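Cytoplasmic protein (PDB 7LPO) probably hydrolyses the beta-glucosidic bond of steryl glucosides, as a fungal sterylglucosidase of glycoside hydrolase family 5. Local coordinates at residues W339-K342 with E343-V346. Residues are numbered along the deposited sequence; the frame is centred on the assembly and turned at random.
Sequences WLSK and EDDV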
ATOM      1  N   TRP A 339      15.135  20.999 -16.030  1.00 15.47           N
ATOM      2  CA  TRP A 339      16.183  21.234 -15.052  1.00 17.89           C
ATOM      3  C   TRP A 339      16.203  22.682 -14.594  1.00 16.39           C
ATOM      4  O   TRP A 339      16.167  23.603 -15.414  1.00 17.76           O
ATOM      5  CB  TRP A 339      17.528  20.836 -15.654  1.00 16.63           C
ATOM      6  CG  TRP A 339      17.441  19.491 -16.278  1.00 15.48           C
ATOM      7  CD1 TRP A 339      17.360  19.207 -17.600  1.00 15.54           C
ATOM      8  CD2 TRP A 339      17.395  18.235 -15.587  1.00 15.41           C
ATOM      9  NE1 TRP A 339      17.287  17.846 -17.787  1.00 15.51           N
ATOM     10  CE2 TRP A 339      17.293  17.229 -16.563  1.00 15.43           C
ATOM     11  CE3 TRP A 339      17.425  17.870 -14.239  1.00 17.18           C
ATOM     12  CZ2 TRP A 339      17.226  15.877 -16.237  1.00 15.37           C
ATOM     13  CZ3 TRP A 339      17.355  16.521 -13.911  1.00 15.28           C
ATOM     14  CH2 TRP A 339      17.252  15.544 -14.906  1.00 16.47           C
ATOM     15  N   LEU A 340      16.222  22.861 -13.276  1.00 18.79           N
ATOM     16  CA  LEU A 340      16.402  24.165 -12.660  1.00 19.37           C
ATOM     17  C   LEU A 340      17.609  24.886 -13.237  1.00 19.64           C
ATOM     18  O   LEU A 340      18.716  24.345 -13.253  1.00 19.54           O
ATOM     19  CB  LEU A 340      16.610  23.973 -11.158  1.00 21.43           C
ATOM     20  CG  LEU A 340      15.533  24.254 -10.123  1.00 23.02           C
ATOM     21  CD1 LEU A 340      16.234  24.317  -8.751  1.00 24.02           C
ATOM     22  CD2 LEU A 340      14.757  25.500 -10.394  1.00 22.59           C
ATOM     23  N   SER A 341      17.402  26.121 -13.679  1.00 17.93           N
ATOM     24  CA  SER A 341      18.535  26.998 -13.945  1.00 21.85           C
ATOM     25  C   SER A 341      19.220  27.397 -12.634  1.00 20.51           C
ATOM     26  O   SER A 341      18.652  27.299 -11.542  1.00 17.42           O
ATOM     27  CB  SER A 341      18.092  28.253 -14.693  1.00 25.26           C
ATOM     28  OG  SER A 341      17.557  29.204 -13.790  1.00 28.35           O
ATOM     29  N   LYS A 342      20.472  27.839 -12.750  1.00 27.18           N
ATOM     30  CA  LYS A 342      21.206  28.246 -11.558  1.00 30.10           C
ATOM     31  C   LYS A 342      20.516  29.402 -10.860  1.00 27.40           C
ATOM     32  O   LYS A 342      20.373  29.408  -9.632  1.00 28.70           O
ATOM     33  CB  LYS A 342      22.621  28.657 -11.925  1.00 38.65           C
ATOM     34  CG  LYS A 342      23.448  27.526 -12.419  1.00 47.45           C
ATOM     35  CD  LYS A 342      24.659  28.061 -13.144  1.00 53.05           C
ATOM     36  CE  LYS A 342      24.637  27.625 -14.603  1.00 54.43           C
ATOM     37  NZ  LYS A 342      23.755  28.487 -15.449  1.00 53.86           N
ATOM     38  N   GLU A 343      20.120  30.414 -11.631  1.00 22.18           N
ATOM     39  CA  GLU A 343      19.441  31.563 -11.047  1.00 23.48           C
ATOM     40  C   GLU A 343      18.197  31.118 -10.301  1.00 22.11           C
ATOM     41  O   GLU A 343      17.908  31.616  -9.205  1.00 20.43           O
ATOM     42  CB  GLU A 343      19.102  32.574 -12.138  1.00 28.92           C
ATOM     43  CG  GLU A 343      20.323  33.348 -12.606  1.00 40.39           C
ATOM     44  CD  GLU A 343      20.249  33.754 -14.062  1.00 50.87           C
ATOM     45  OE1 GLU A 343      21.305  33.731 -14.735  1.00 54.88           O
ATOM     46  OE2 GLU A 343      19.141  34.107 -14.526  1.00 54.17           O
ATOM     47  N   ASP A 344      17.469  30.147 -10.860  1.00 20.58           N
ATOM     48  CA  ASP A 344      16.305  29.627 -10.156  1.00 21.35           C
ATOM     49  C   ASP A 344      16.710  28.790  -8.950  1.00 16.05           C
ATOM     50  O   ASP A 344      15.992  28.772  -7.948  1.00 16.35           O
ATOM     51  CB  ASP A 344      15.426  28.833 -11.115  1.00 27.70           C
ATOM     52  CG  ASP A 344      14.679  29.736 -12.078  1.00 33.97           C
ATOM     53  OD1 ASP A 344      14.291  30.849 -11.651  1.00 39.11           O
ATOM     54  OD2 ASP A 344      14.498  29.347 -13.255  1.00 33.53           O
ATOM     55  N   ASP A 345      17.867  28.132  -8.994  1.00 15.29           N
ATOM     56  CA  ASP A 345      18.325  27.423  -7.805  1.00 15.21           C
ATOM     57  C   ASP A 345      18.632  28.403  -6.680  1.00 15.20           C
ATOM     58  O   ASP A 345      18.250  28.182  -5.524  1.00 15.14           O
ATOM     59  CB  ASP A 345      19.553  26.577  -8.117  1.00 15.23           C
ATOM     60  CG  ASP A 345      19.834  25.540  -7.029  1.00 15.22           C
ATOM     61  OD1 ASP A 345      18.851  24.932  -6.531  1.00 15.09           O
ATOM     62  OD2 ASP A 345      21.019  25.344  -6.665  1.00 15.15           O
ATOM     63  N   VAL A 346      19.329  29.496  -7.001  1.00 16.03           N
ATOM     64  CA  VAL A 346      19.608  30.511  -5.993  1.00 16.42           C
ATOM     65  C   VAL A 346      18.310  31.047  -5.421  1.00 15.85           C
ATOM     66  O   VAL A 346      18.178  31.228  -4.208  1.00 15.18           O
ATOM     67  CB  VAL A 346      20.459  31.647  -6.590  1.00 19.77           C
ATOM     68  CG1 VAL A 346      20.643  32.748  -5.558  1.00 20.90           C
ATOM     69  CG2 VAL A 346      21.783  31.117  -7.084  1.00 19.49           C
TER
HETATM   70  O   HOH W   1      14.277  26.726 -13.985  1.00 22.19           O
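Leu340 lies against Asp344 and Asp345 where the chain enters helix 342-348, a short peripheral helix after strand 322-331, and Ser341 serves as its N-cap. The two methyls of Leu340 part company: CD2 rests on the CB of Asp344 at 3.5 Å, whereas CD1 meets the Asp345 carboxylate, 3.5 Å from OD1, the two side chains crossing at about a right angle. Leu340 is buried just ahead of the cap, its methyls against the first turn, and its backbone bonds to Gly165, which ties the helix start to another loop.

At Ser341, OG stands between the backbone N and the carbonyl carbon (chi1 81°), a rotation that brings it round to the open amide end of the helix. Ser341 OG accepts there from Asp344 N at 3.1 Å, fairly straight with an N-H...O angle of 160°. The Asp344 side chain comes alongside Ser341: its CG lies beside its own backbone N (chi1 -73°), and OD2 accepts from a water at 2.7 Å that in turn accepts from Ser341 N. This bridge joins the carboxylate to the cap backbone, and the negative charge near the helix N-terminus would be favourable to the helix dipole. A weak, long ion pair links Asp344 to Arg348.

The carbonyl of Ser341 accepts the first i to i+4 bond of the helix, from Asp345 N. Asp345 turns its carboxylate to partners beyond the turn, a salt bridge to Arg357 through OD1 and a hydrogen bond to Ser350 through OD2, which satisfy this buried acid. At Lys342, CB is directed away from the following residues, while Lys342 O takes the next i to i+4 bond, from Val346 N at 2.8 Å, and touches Val346 CG2 at 3.4 Å.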